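Long-range contacts in hydrogenase maturation factor (Thermoanaerobacter tengcongensis, PDB 3VTH), which probably transfers the carbamoyl group of carbamoyl phosphate, in an ATP-dependent reaction, to the C-terminal cysteine of HypE during maturation of [NiFe]-hydrogenases: residues G40-N45 and K91-V96; T554-I559 and N568-V573; I608-E613 and F664-I669. One frame throughout, in Å; residues are numbered along the deposited sequence.

Overall arrangement
The three contacts follow one another along the chain, each closing before the next opens. Contact 1 pairs strands 39-45 and 93-95 at one margin of the five-stranded acylphosphatase sheet near the N-terminus. Contacts 2 and 3 lie on the other side of the chain's centre, in the helical part of the second Kae1-like subdomain, with centres 14 Å apart; that of contact 1 is 73 Å from contact 2 and 67 Å from contact 3. Lys612 of contact 3 packs against Gln572 and Val573 of contact 2, and helix 597-607 links them further, touching Phe569 and leading into Ile608. The set thus samples two distant modules of a multidomain enzyme, contact 1 in a sheet of one, contacts 2 and 3 among helices of the other.

Contact 1 (G40-N45 and K91-V96); sequences GIVYNN and KDFKIV
Gly40 and Phe93 begin a short parallel pairing that runs on through Ile41 with Lys94 and Val42 with Ile95. Four backbone bonds hold it. Gly40 N gives its hydrogen to Asp92 O at 2.9 Å, and Gly40 O takes that of Lys94 N. Two residues on, Val42 N donates to Lys94 O at 3.1 Å, while Val42 O receives Val96 N at 2.9 Å. Between these, the CA hydrogens of Phe93, Ile41 and Ile95 lean on the same acceptors, Phe93 CA lying 3.2 Å from Gly40 O. Water extends the pairing at each end: one molecule lies within hydrogen-bonding distance of both Gly40 O and Asp92 OD2, and another accepts from Asn44 N and donates to Val96 O. The Phe93 ring, its CG anti to the backbone N (chi1 -168°), swings over the partner strand, with Ile41 CA above one face and Val42 CG1 3.8 Å from Phe93 CE1. A leucine here would remove the ring and probably open a gap over the Gly40-Ile41 backbone, leaving Val42 CG1 without its contact to CE1. Val42 and Ile95 stand next to each other on this face, their CG1 atoms 3.8 Å apart. On the other face of the sheet Val96 CG2 presses obliquely on Tyr43 CD1 at 3.4 Å, and its CG1 meets Ile41 CG2. This is the edge of an acylphosphatase-like alpha/beta sandwich; Asn44, predicted to be catalytic, follows directly, and Ile95 approaches Arg26, also predicted as such. Helix 25-35 packs on the face bearing Val42 and Phe93 through Val29 and Ala33, while strand 48-55 flanks strand 39-45 on its other side, where the backbones of Ile41 and Tyr43 bond to Glu52 and Tyr50.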
ATOM      1  N   GLY A  40       7.494  41.353  -0.458  1.00 30.01           N
ATOM      2  CA  GLY A  40       8.078  40.316  -1.308  1.00 29.05           C
ATOM      3  C   GLY A  40       7.030  39.537  -2.067  1.00 28.29           C
ATOM      4  O   GLY A  40       5.941  40.057  -2.339  1.00 28.34           O
ATOM      5  N   ILE A  41       7.365  38.292  -2.397  1.00 27.62           N
ATOM      6  CA  ILE A  41       6.544  37.442  -3.248  1.00 27.39           C
ATOM      7  C   ILE A  41       6.641  35.985  -2.811  1.00 26.44           C
ATOM      8  O   ILE A  41       7.629  35.562  -2.182  1.00 26.72           O
ATOM      9  CB  ILE A  41       6.928  37.586  -4.770  1.00 28.58           C
ATOM     10  CG1 ILE A  41       8.406  37.218  -5.007  1.00 29.29           C
ATOM     11  CG2 ILE A  41       6.627  39.017  -5.271  1.00 29.37           C
ATOM     12  CD1 ILE A  41       8.777  36.939  -6.446  1.00 31.03           C
ATOM     13  N   VAL A  42       5.603  35.223  -3.128  1.00 26.44           N
ATOM     14  CA  VAL A  42       5.634  33.768  -2.990  1.00 24.83           C
ATOM     15  C   VAL A  42       4.971  33.159  -4.226  1.00 25.72           C
ATOM     16  O   VAL A  42       4.010  33.721  -4.770  1.00 25.45           O
ATOM     17  CB  VAL A  42       4.967  33.272  -1.675  1.00 24.91           C
ATOM     18  CG1 VAL A  42       3.479  33.657  -1.601  1.00 23.63           C
ATOM     19  CG2 VAL A  42       5.132  31.733  -1.490  1.00 23.58           C
ATOM     20  N   TYR A  43       5.495  32.020  -4.677  1.00 25.51           N
ATOM     21  CA  TYR A  43       4.901  31.287  -5.781  1.00 25.73           C
ATOM     22  C   TYR A  43       5.350  29.831  -5.778  1.00 25.54           C
ATOM     23  O   TYR A  43       6.406  29.497  -5.236  1.00 24.96           O
ATOM     24  CB  TYR A  43       5.206  31.949  -7.143  1.00 26.61           C
ATOM     25  CG  TYR A  43       6.678  32.074  -7.520  1.00 28.37           C
ATOM     26  CD1 TYR A  43       7.384  33.250  -7.265  1.00 29.86           C
ATOM     27  CD2 TYR A  43       7.348  31.031  -8.159  1.00 29.43           C
ATOM     28  CE1 TYR A  43       8.736  33.380  -7.635  1.00 31.86           C
ATOM     29  CE2 TYR A  43       8.705  31.139  -8.516  1.00 31.31           C
ATOM     30  CZ  TYR A  43       9.382  32.323  -8.250  1.00 30.80           C
ATOM     31  OH  TYR A  43      10.695  32.440  -8.595  1.00 33.19           O
ATOM     32  N   ASN A  44       4.528  28.984  -6.383  1.00 25.17           N
ATOM     33  CA  ASN A  44       4.883  27.603  -6.644  1.00 25.54           C
ATOM     34  C   ASN A  44       5.799  27.541  -7.842  1.00 26.40           C
ATOM     35  O   ASN A  44       5.516  28.150  -8.875  1.00 27.11           O
ATOM     36  CB  ASN A  44       3.626  26.782  -6.943  1.00 24.96           C
ATOM     37  CG  ASN A  44       2.902  26.345  -5.689  1.00 25.49           C
ATOM     38  OD1 ASN A  44       1.908  25.626  -5.760  1.00 25.87           O
ATOM     39  ND2 ASN A  44       3.400  26.783  -4.522  1.00 24.09           N
ATOM     40  N   ASN A  45       6.912  26.828  -7.723  1.00 26.85           N
ATOM     41  CA  ASN A  45       7.751  26.623  -8.903  1.00 28.09           C
ATOM     42  C   ASN A  45       7.862  25.129  -9.159  1.00 28.25           C
ATOM     43  O   ASN A  45       7.184  24.359  -8.498  1.00 26.42           O
ATOM     44  CB  ASN A  45       9.100  27.359  -8.807  1.00 29.68           C
ATOM     45  CG  ASN A  45      10.019  26.799  -7.738  1.00 30.36           C
ATOM     46  OD1 ASN A  45       9.753  25.751  -7.143  1.00 29.40           O
ATOM     47  ND2 ASN A  45      11.129  27.490  -7.507  1.00 31.08           N
ATOM     48  N   LYS A  91       7.017  46.886  -2.646  1.00 39.56           N
ATOM     49  CA  LYS A  91       6.120  47.790  -1.929  1.00 40.47           C
ATOM     50  C   LYS A  91       5.052  47.036  -1.135  1.00 39.00           C
ATOM     51  O   LYS A  91       4.385  47.604  -0.271  1.00 38.99           O
ATOM     52  CB  LYS A  91       5.472  48.791  -2.889  1.00 43.23           C
ATOM     53  CG  LYS A  91       6.475  49.744  -3.559  1.00 46.20           C
ATOM     54  CD  LYS A  91       6.031  51.192  -3.461  1.00 52.01           C
ATOM     55  CE  LYS A  91       7.214  52.142  -3.651  1.00 54.37           C
ATOM     56  NZ  LYS A  91       6.834  53.569  -3.457  1.00 57.60           N
ATOM     57  N   ASP A  92       4.892  45.754  -1.433  1.00 36.99           N
ATOM     58  CA  ASP A  92       3.889  44.955  -0.757  1.00 36.07           C
ATOM     59  C   ASP A  92       4.306  43.495  -0.753  1.00 33.27           C
ATOM     60  O   ASP A  92       5.373  43.151  -1.248  1.00 32.02           O
ATOM     61  CB  ASP A  92       2.512  45.136  -1.427  1.00 37.84           C
ATOM     62  CG  ASP A  92       2.537  44.860  -2.940  1.00 41.46           C
ATOM     63  OD1 ASP A  92       1.575  45.265  -3.639  1.00 46.15           O
ATOM     64  OD2 ASP A  92       3.515  44.259  -3.443  1.00 43.43           O
ATOM     65  N   PHE A  93       3.463  42.639  -0.191  1.00 31.89           N
ATOM     66  CA  PHE A  93       3.662  41.206  -0.329  1.00 30.61           C
ATOM     67  C   PHE A  93       2.538  40.599  -1.160  1.00 30.37           C
ATOM     68  O   PHE A  93       1.375  40.911  -0.938  1.00 31.20           O
ATOM     69  CB  PHE A  93       3.748  40.500   1.029  1.00 29.90           C
ATOM     70  CG  PHE A  93       4.233  39.087   0.915  1.00 28.31           C
ATOM     71  CD1 PHE A  93       3.350  38.057   0.667  1.00 28.27           C
ATOM     72  CD2 PHE A  93       5.594  38.799   0.995  1.00 29.42           C
ATOM     73  CE1 PHE A  93       3.807  36.759   0.521  1.00 27.10           C
ATOM     74  CE2 PHE A  93       6.056  37.489   0.848  1.00 26.21           C
ATOM     75  CZ  PHE A  93       5.158  36.485   0.610  1.00 25.39           C
ATOM     76  N   LYS A  94       2.890  39.746  -2.120  1.00 29.20           N
ATOM     77  CA  LYS A  94       1.909  39.177  -3.048  1.00 29.70           C
ATOM     78  C   LYS A  94       2.179  37.704  -3.334  1.00 28.04           C
ATOM     79  O   LYS A  94       3.341  37.278  -3.398  1.00 27.28           O
ATOM     80  CB  LYS A  94       1.903  39.948  -4.379  1.00 31.19           C
ATOM     81  CG  LYS A  94       1.255  41.343  -4.331  1.00 36.74           C
ATOM     82  CD  LYS A  94       1.350  42.020  -5.706  1.00 43.79           C
ATOM     83  CE  LYS A  94       0.359  43.174  -5.850  1.00 51.69           C
ATOM     84  NZ  LYS A  94      -1.066  42.682  -5.884  1.00 55.54           N
ATOM     85  N   ILE A  95       1.108  36.925  -3.488  1.00 27.48           N
ATOM     86  CA  ILE A  95       1.204  35.613  -4.122  1.00 26.51           C
ATOM     87  C   ILE A  95       1.207  35.869  -5.627  1.00 28.03           C
ATOM     88  O   ILE A  95       0.308  36.560  -6.137  1.00 28.49           O
ATOM     89  CB  ILE A  95      -0.000  34.688  -3.758  1.00 26.64           C
ATOM     90  CG1 ILE A  95      -0.121  34.529  -2.235  1.00 25.69           C
ATOM     91  CG2 ILE A  95       0.135  33.319  -4.456  1.00 23.51           C
ATOM     92  CD1 ILE A  95      -1.454  33.897  -1.767  1.00 30.22           C
ATOM     93  N   VAL A  96       2.214  35.344  -6.332  1.00 27.57           N
ATOM     94  CA  VAL A  96       2.321  35.562  -7.784  1.00 29.31           C
ATOM     95  C   VAL A  96       2.172  34.264  -8.582  1.00 29.18           C
ATOM     96  O   VAL A  96       2.063  33.185  -7.989  1.00 27.83           O
ATOM     97  CB  VAL A  96       3.624  36.345  -8.191  1.00 30.68           C
ATOM     98  CG1 VAL A  96       3.693  37.681  -7.462  1.00 31.60           C
ATOM     99  CG2 VAL A  96       4.879  35.523  -7.927  1.00 29.56           C
TER
HETATM  100  O   HOH W   1       5.051  42.154  -4.119  1.00 14.05           O
HETATM  101  O   HOH W   2       2.218  30.460  -7.654  1.00 19.57           O

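Contact 2 (T554-I559 and N568-V573); sequences TALGFI and NFVEQV
Helices 551-559 and 567-572 meet at a steep angle, their short segments crossing at -133° with axes 11.5 Å apart; the closest CA atoms, those of Leu556 and Val570, are 7.9 Å from each other. At that separation the backbones do not touch, and side chains fill the interval. Phe569 touches three residues of the partner helix. With chi1 at 172° the ring extends away from its own backbone N, across to helix 551-559, where Phe569 CZ lies 3.6 Å from Ala555 CB and CE2 3.8 Å from Leu556 CD2. Both methyls, like Ile559 CD1 near CD2, approach the ring obliquely. The two are successive helices of the second Kae1-like subdomain, linked by a loop of about seven residues, and the contact lies within its apolar interior. Val570 CG1 touches both Ile559 CD1, at 3.9 Å, and Leu556 CD2, at 4.1 Å. Past the end of its helix, Val573 contributes a looser touch, CG2 to Leu556 CD1 at 4.4 Å. Leu607 of helix 597-607 also packs on Phe569, and Leu578 of helix 575-587 meets both Leu556 and Val573.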
ATOM      1  N   THR A 554       0.474 -29.791  -3.213  1.00 31.56           N
ATOM      2  CA  THR A 554       1.626 -29.244  -2.521  1.00 29.50           C
ATOM      3  C   THR A 554       1.985 -30.149  -1.354  1.00 28.29           C
ATOM      4  O   THR A 554       3.156 -30.476  -1.163  1.00 27.69           O
ATOM      5  CB  THR A 554       1.371 -27.804  -2.015  1.00 28.47           C
ATOM      6  OG1 THR A 554       1.300 -26.932  -3.141  1.00 29.61           O
ATOM      7  CG2 THR A 554       2.515 -27.341  -1.114  1.00 26.82           C
ATOM      8  N   ALA A 555       0.978 -30.569  -0.588  1.00 28.38           N
ATOM      9  CA  ALA A 555       1.219 -31.485   0.527  1.00 28.20           C
ATOM     10  C   ALA A 555       1.852 -32.799   0.056  1.00 28.60           C
ATOM     11  O   ALA A 555       2.775 -33.306   0.690  1.00 28.50           O
ATOM     12  CB  ALA A 555      -0.066 -31.755   1.302  1.00 28.57           C
ATOM     13  N   LEU A 556       1.349 -33.359  -1.042  1.00 28.85           N
ATOM     14  CA  LEU A 556       1.920 -34.603  -1.588  1.00 29.32           C
ATOM     15  C   LEU A 556       3.397 -34.438  -1.977  1.00 28.51           C
ATOM     16  O   LEU A 556       4.232 -35.319  -1.732  1.00 28.99           O
ATOM     17  CB  LEU A 556       1.107 -35.087  -2.790  1.00 30.08           C
ATOM     18  CG  LEU A 556      -0.277 -35.639  -2.446  1.00 31.44           C
ATOM     19  CD1 LEU A 556      -1.073 -35.872  -3.702  1.00 32.76           C
ATOM     20  CD2 LEU A 556      -0.147 -36.942  -1.624  1.00 31.64           C
ATOM     21  N   GLY A 557       3.706 -33.316  -2.603  1.00 27.32           N
ATOM     22  CA  GLY A 557       5.092 -32.953  -2.866  1.00 27.67           C
ATOM     23  C   GLY A 557       5.945 -32.956  -1.603  1.00 27.51           C
ATOM     24  O   GLY A 557       7.038 -33.525  -1.591  1.00 28.60           O
ATOM     25  N   PHE A 558       5.448 -32.349  -0.531  1.00 26.79           N
ATOM     26  CA  PHE A 558       6.222 -32.256   0.722  1.00 27.25           C
ATOM     27  C   PHE A 558       6.447 -33.627   1.372  1.00 28.65           C
ATOM     28  O   PHE A 558       7.448 -33.823   2.084  1.00 28.53           O
ATOM     29  CB  PHE A 558       5.561 -31.286   1.719  1.00 26.86           C
ATOM     30  CG  PHE A 558       5.996 -29.846   1.552  1.00 27.10           C
ATOM     31  CD1 PHE A 558       6.650 -29.178   2.585  1.00 27.96           C
ATOM     32  CD2 PHE A 558       5.802 -29.177   0.345  1.00 28.19           C
ATOM     33  CE1 PHE A 558       7.074 -27.835   2.433  1.00 26.88           C
ATOM     34  CE2 PHE A 558       6.215 -27.848   0.185  1.00 26.93           C
ATOM     35  CZ  PHE A 558       6.864 -27.181   1.239  1.00 27.17           C
ATOM     36  N   ILE A 559       5.528 -34.564   1.116  1.00 29.26           N
ATOM     37  CA  ILE A 559       5.598 -35.897   1.736  1.00 31.02           C
ATOM     38  C   ILE A 559       5.971 -37.017   0.762  1.00 33.00           C
ATOM     39  O   ILE A 559       5.888 -38.191   1.124  1.00 33.98           O
ATOM     40  CB  ILE A 559       4.272 -36.271   2.465  1.00 31.09           C
ATOM     41  CG1 ILE A 559       3.107 -36.446   1.470  1.00 29.88           C
ATOM     42  CG2 ILE A 559       3.979 -35.243   3.554  1.00 30.83           C
ATOM     43  CD1 ILE A 559       1.829 -37.105   2.067  1.00 31.35           C
ATOM     44  N   ASN A 568      -4.123 -41.639   6.152  1.00 43.79           N
ATOM     45  CA  ASN A 568      -5.457 -41.027   6.189  1.00 44.81           C
ATOM     46  C   ASN A 568      -5.585 -39.868   5.196  1.00 43.69           C
ATOM     47  O   ASN A 568      -6.604 -39.747   4.507  1.00 44.18           O
ATOM     48  CB  ASN A 568      -5.782 -40.524   7.605  1.00 45.27           C
ATOM     49  CG  ASN A 568      -7.262 -40.231   7.804  1.00 48.80           C
ATOM     50  OD1 ASN A 568      -8.086 -41.145   7.836  1.00 53.47           O
ATOM     51  ND2 ASN A 568      -7.604 -38.961   7.964  1.00 49.41           N
ATOM     52  N   PHE A 569      -4.559 -39.016   5.146  1.00 41.22           N
ATOM     53  CA  PHE A 569      -4.497 -37.951   4.157  1.00 40.19           C
ATOM     54  C   PHE A 569      -4.445 -38.485   2.717  1.00 40.43           C
ATOM     55  O   PHE A 569      -5.241 -38.064   1.876  1.00 40.95           O
ATOM     56  CB  PHE A 569      -3.307 -37.005   4.413  1.00 38.30           C
ATOM     57  CG  PHE A 569      -3.101 -36.006   3.316  1.00 37.98           C
ATOM     58  CD1 PHE A 569      -3.926 -34.884   3.217  1.00 36.34           C
ATOM     59  CD2 PHE A 569      -2.099 -36.195   2.365  1.00 37.83           C
ATOM     60  CE1 PHE A 569      -3.763 -33.959   2.189  1.00 36.67           C
ATOM     61  CE2 PHE A 569      -1.909 -35.265   1.335  1.00 36.97           C
ATOM     62  CZ  PHE A 569      -2.751 -34.146   1.242  1.00 37.08           C
ATOM     63  N   VAL A 570      -3.509 -39.384   2.423  1.00 40.34           N
ATOM     64  CA  VAL A 570      -3.340 -39.848   1.036  1.00 41.38           C
ATOM     65  C   VAL A 570      -4.566 -40.629   0.521  1.00 43.58           C
ATOM     66  O   VAL A 570      -4.936 -40.516  -0.643  1.00 43.69           O
ATOM     67  CB  VAL A 570      -2.006 -40.650   0.795  1.00 41.42           C
ATOM     68  CG1 VAL A 570      -0.782 -39.833   1.227  1.00 39.70           C
ATOM     69  CG2 VAL A 570      -2.017 -41.961   1.516  1.00 42.89           C
ATOM     70  N   GLU A 571      -5.209 -41.390   1.404  1.00 45.37           N
ATOM     71  CA  GLU A 571      -6.419 -42.137   1.042  1.00 48.56           C
ATOM     72  C   GLU A 571      -7.597 -41.285   0.585  1.00 48.95           C
ATOM     73  O   GLU A 571      -8.456 -41.780  -0.146  1.00 50.06           O
ATOM     74  CB  GLU A 571      -6.848 -43.051   2.182  1.00 49.94           C
ATOM     75  CG  GLU A 571      -6.078 -44.348   2.196  1.00 53.41           C
ATOM     76  CD  GLU A 571      -6.549 -45.300   3.275  1.00 58.43           C
ATOM     77  OE1 GLU A 571      -7.174 -44.841   4.265  1.00 59.79           O
ATOM     78  OE2 GLU A 571      -6.287 -46.512   3.132  1.00 61.70           O
ATOM     79  N   GLN A 572      -7.620 -40.018   1.010  1.00 48.06           N
ATOM     80  CA  GLN A 572      -8.652 -39.056   0.623  1.00 49.26           C
ATOM     81  C   GLN A 572      -8.436 -38.556  -0.799  1.00 48.70           C
ATOM     82  O   GLN A 572      -9.371 -38.062  -1.430  1.00 49.49           O
ATOM     83  CB  GLN A 572      -8.643 -37.833   1.549  1.00 48.64           C
ATOM     84  CG  GLN A 572      -9.166 -38.072   2.969  1.00 52.20           C
ATOM     85  CD  GLN A 572      -9.069 -36.807   3.821  1.00 54.03           C
ATOM     86  OE1 GLN A 572      -9.975 -35.970   3.823  1.00 56.56           O
ATOM     87  NE2 GLN A 572      -7.961 -36.662   4.542  1.00 53.15           N
ATOM     88  N   VAL A 573      -7.203 -38.644  -1.292  1.00 47.28           N
ATOM     89  CA  VAL A 573      -6.940 -38.280  -2.682  1.00 46.67           C
ATOM     90  C   VAL A 573      -7.469 -39.378  -3.609  1.00 48.71           C
ATOM     91  O   VAL A 573      -7.309 -40.585  -3.340  1.00 49.14           O
ATOM     92  CB  VAL A 573      -5.437 -37.909  -2.939  1.00 45.42           C
ATOM     93  CG1 VAL A 573      -5.216 -37.456  -4.381  1.00 44.51           C
ATOM     94  CG2 VAL A 573      -5.018 -36.789  -2.001  1.00 42.45           C
TER

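Contact 3 (I608-E613 and F664-I669); sequences IGVRKE and FEKSYI
A Schellman motif ends helix 597-607, and the residues at this C-terminus, Ile608 to Val610, meet the first turn of helix 666-692 through Lys666 and Ile669. Gly609, at positive phi, is the C' residue of the motif and turns the chain out of the helix. Lys666 touches all three of Ile608, Gly609 and Val610. Its aliphatic chain, bent at chi3 (-110°) and chi4 (-76°), passes beside the carbonyl of Ile608, with CD 3.2 Å from that O and 3.8 Å from Val610 CG2, which it crosses at a slant. NZ then makes a weak hydrogen bond to Ile608 O at 3.3 Å. Gly609 O lies farther off, 3.7 Å from Lys666 NZ. A water connects the two, donating to Gly609 O at 2.9 Å and weakly accepting from NZ. The positive end of Lys666 thus sits by carbonyls at a helix C-terminus, where the helix dipole would probably suit its charge. These elements belong to the helical part of the second Kae1-like subdomain, where two helices distant in sequence are brought together. Alongside the polar contact, the side chains of Ile608 and Ile669 run antiparallel to one another, with Ile608 CD1 4.0 Å from Ile669 CG2. Ile656 of helix 649-662 packs against both isoleucines, and Leu624 of helix 619-626 adds to the apolar surround of Ile608. Farther along the loop, Arg611 NH1 donates to Glu613 O at 3.0 Å, with that oxygen near the plane of the Arg611 guanidinium, while NE forms a salt bridge with Glu623.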
ATOM      1  N   ILE A 608      -3.810 -31.032   7.772  1.00 33.27           N
ATOM      2  CA  ILE A 608      -4.739 -31.047   8.908  1.00 34.83           C
ATOM      3  C   ILE A 608      -6.176 -30.705   8.507  1.00 35.95           C
ATOM      4  O   ILE A 608      -7.028 -30.443   9.358  1.00 36.93           O
ATOM      5  CB  ILE A 608      -4.222 -30.237  10.120  1.00 34.35           C
ATOM      6  CG1 ILE A 608      -4.223 -28.727   9.833  1.00 33.47           C
ATOM      7  CG2 ILE A 608      -2.800 -30.724  10.498  1.00 33.66           C
ATOM      8  CD1 ILE A 608      -3.913 -27.882  11.065  1.00 33.43           C
ATOM      9  N   GLY A 609      -6.439 -30.734   7.205  1.00 36.20           N
ATOM     10  CA  GLY A 609      -7.798 -30.598   6.699  1.00 37.93           C
ATOM     11  C   GLY A 609      -8.430 -29.227   6.853  1.00 38.48           C
ATOM     12  O   GLY A 609      -9.657 -29.125   6.948  1.00 39.20           O
ATOM     13  N   VAL A 610      -7.629 -28.181   6.844  1.00 38.14           N
ATOM     14  CA  VAL A 610      -8.143 -26.828   6.825  1.00 39.09           C
ATOM     15  C   VAL A 610      -8.842 -26.556   5.510  1.00 40.18           C
ATOM     16  O   VAL A 610      -9.919 -26.083   5.480  1.00 40.69           O
ATOM     17  CB  VAL A 610      -7.039 -25.813   7.075  1.00 38.01           C
ATOM     18  CG1 VAL A 610      -7.487 -24.403   6.828  1.00 37.66           C
ATOM     19  CG2 VAL A 610      -6.540 -25.934   8.441  1.00 38.31           C
ATOM     20  N   ARG A 611      -8.184 -26.878   4.429  1.00 40.66           N
ATOM     21  CA  ARG A 611      -8.663 -26.759   3.055  1.00 42.72           C
ATOM     22  C   ARG A 611      -7.873 -27.734   2.181  1.00 42.79           C
ATOM     23  O   ARG A 611      -6.731 -28.043   2.495  1.00 42.36           O
ATOM     24  CB  ARG A 611      -8.446 -25.323   2.529  1.00 42.15           C
ATOM     25  CG  ARG A 611      -9.657 -24.420   2.736  1.00 46.33           C
ATOM     26  CD  ARG A 611      -9.478 -23.043   2.111  1.00 49.09           C
ATOM     27  NE  ARG A 611     -10.754 -22.317   2.146  1.00 53.24           N
ATOM     28  CZ  ARG A 611     -11.562 -22.169   1.101  1.00 54.83           C
ATOM     29  NH1 ARG A 611     -11.235 -22.679  -0.083  1.00 55.10           N
ATOM     30  NH2 ARG A 611     -12.697 -21.499   1.235  1.00 56.76           N
ATOM     31  N   LYS A 612      -8.464 -28.207   1.087  1.00 43.94           N
ATOM     32  CA  LYS A 612      -7.697 -28.986   0.111  1.00 44.48           C
ATOM     33  C   LYS A 612      -7.470 -28.177  -1.153  1.00 43.46           C
ATOM     34  O   LYS A 612      -6.537 -28.442  -1.913  1.00 42.58           O
ATOM     35  CB  LYS A 612      -8.373 -30.318  -0.227  1.00 46.44           C
ATOM     36  CG  LYS A 612      -8.600 -31.247   0.971  1.00 50.13           C
ATOM     37  CD  LYS A 612      -8.024 -32.657   0.731  1.00 53.75           C
ATOM     38  CE  LYS A 612      -8.789 -33.432  -0.336  1.00 57.09           C
ATOM     39  NZ  LYS A 612      -8.073 -34.692  -0.724  1.00 57.82           N
ATOM     40  N   GLU A 613      -8.339 -27.194  -1.372  1.00 43.34           N
ATOM     41  CA  GLU A 613      -8.245 -26.310  -2.526  1.00 43.20           C
ATOM     42  C   GLU A 613      -8.518 -24.873  -2.095  1.00 42.27           C
ATOM     43  O   GLU A 613      -9.324 -24.633  -1.202  1.00 42.43           O
ATOM     44  CB  GLU A 613      -9.232 -26.736  -3.620  1.00 44.74           C
ATOM     45  CG  GLU A 613      -9.182 -28.241  -3.936  1.00 48.51           C
ATOM     46  CD  GLU A 613      -9.981 -28.631  -5.167  1.00 52.89           C
ATOM     47  OE1 GLU A 613     -10.650 -29.680  -5.119  1.00 55.20           O
ATOM     48  OE2 GLU A 613      -9.937 -27.891  -6.176  1.00 55.17           O
ATOM     49  N   PHE A 664      -5.777 -33.966  18.167  1.00 42.85           N
ATOM     50  CA  PHE A 664      -5.507 -32.599  18.641  1.00 42.50           C
ATOM     51  C   PHE A 664      -6.263 -31.586  17.780  1.00 41.39           C
ATOM     52  O   PHE A 664      -6.419 -31.785  16.573  1.00 40.46           O
ATOM     53  CB  PHE A 664      -4.011 -32.264  18.620  1.00 41.42           C
ATOM     54  CG  PHE A 664      -3.197 -32.934  19.702  1.00 44.02           C
ATOM     55  CD1 PHE A 664      -3.741 -33.926  20.523  1.00 47.14           C
ATOM     56  CD2 PHE A 664      -1.851 -32.602  19.861  1.00 45.15           C
ATOM     57  CE1 PHE A 664      -2.970 -34.542  21.504  1.00 49.14           C
ATOM     58  CE2 PHE A 664      -1.066 -33.227  20.833  1.00 46.03           C
ATOM     59  CZ  PHE A 664      -1.629 -34.199  21.655  1.00 47.90           C
ATOM     60  N   GLU A 665      -6.729 -30.514  18.422  1.00 41.41           N
ATOM     61  CA  GLU A 665      -7.446 -29.422  17.778  1.00 40.62           C
ATOM     62  C   GLU A 665      -6.549 -28.772  16.740  1.00 38.27           C
ATOM     63  O   GLU A 665      -5.348 -28.624  16.971  1.00 36.67           O
ATOM     64  CB  GLU A 665      -7.870 -28.369  18.822  1.00 41.46           C
ATOM     65  CG  GLU A 665      -8.697 -28.907  20.016  1.00 47.32           C
ATOM     66  CD  GLU A 665      -7.837 -29.418  21.197  1.00 52.09           C
ATOM     67  OE1 GLU A 665      -8.345 -29.397  22.346  1.00 57.13           O
ATOM     68  OE2 GLU A 665      -6.665 -29.838  20.995  1.00 51.91           O
ATOM     69  N   LYS A 666      -7.140 -28.382  15.609  1.00 37.32           N
ATOM     70  CA  LYS A 666      -6.437 -27.653  14.553  1.00 35.77           C
ATOM     71  C   LYS A 666      -5.786 -26.360  15.052  1.00 34.18           C
ATOM     72  O   LYS A 666      -4.687 -26.007  14.625  1.00 32.44           O
ATOM     73  CB  LYS A 666      -7.394 -27.331  13.401  1.00 36.56           C
ATOM     74  CG  LYS A 666      -7.761 -28.533  12.518  1.00 39.07           C
ATOM     75  CD  LYS A 666      -8.215 -28.057  11.129  1.00 41.62           C
ATOM     76  CE  LYS A 666      -9.695 -28.271  10.906  1.00 43.83           C
ATOM     77  NZ  LYS A 666      -9.971 -29.714  10.626  1.00 46.24           N
ATOM     78  N   SER A 667      -6.482 -25.671  15.957  1.00 34.19           N
ATOM     79  CA  SER A 667      -6.009 -24.434  16.580  1.00 33.63           C
ATOM     80  C   SER A 667      -4.689 -24.633  17.319  1.00 32.92           C
ATOM     81  O   SER A 667      -3.777 -23.817  17.207  1.00 31.16           O
ATOM     82  CB  SER A 667      -7.066 -23.882  17.556  1.00 34.00           C
ATOM     83  OG  SER A 667      -7.291 -24.809  18.614  1.00 37.63           O
ATOM     84  N   TYR A 668      -4.612 -25.724  18.071  1.00 34.01           N
ATOM     85  CA  TYR A 668      -3.422 -26.093  18.827  1.00 34.06           C
ATOM     86  C   TYR A 668      -2.269 -26.504  17.917  1.00 31.96           C
ATOM     87  O   TYR A 668      -1.140 -26.081  18.118  1.00 30.94           O
ATOM     88  CB  TYR A 668      -3.788 -27.216  19.809  1.00 36.88           C
ATOM     89  CG  TYR A 668      -2.663 -27.697  20.692  1.00 39.97           C
ATOM     90  CD1 TYR A 668      -2.159 -26.892  21.715  1.00 42.83           C
ATOM     91  CD2 TYR A 668      -2.126 -28.967  20.524  1.00 42.72           C
ATOM     92  CE1 TYR A 668      -1.141 -27.339  22.545  1.00 45.04           C
ATOM     93  CE2 TYR A 668      -1.113 -29.428  21.353  1.00 46.10           C
ATOM     94  CZ  TYR A 668      -0.622 -28.609  22.364  1.00 47.53           C
ATOM     95  OH  TYR A 668       0.393 -29.069  23.188  1.00 49.76           O
ATOM     96  N   ILE A 669      -2.555 -27.310  16.901  1.00 31.37           N
ATOM     97  CA  ILE A 669      -1.540 -27.712  15.921  1.00 30.43           C
ATOM     98  C   ILE A 669      -0.973 -26.494  15.175  1.00 28.97           C
ATOM     99  O   ILE A 669       0.227 -26.386  14.935  1.00 28.95           O
ATOM    100  CB  ILE A 669      -2.125 -28.725  14.919  1.00 30.64           C
ATOM    101  CG1 ILE A 669      -2.462 -30.043  15.636  1.00 32.39           C
ATOM    102  CG2 ILE A 669      -1.159 -28.961  13.759  1.00 29.42           C
ATOM    103  CD1 ILE A 669      -3.223 -31.031  14.779  1.00 33.19           C
TER
HETATM  104  O   HOH W   3     -11.441 -31.204   7.951  1.00 36.83           O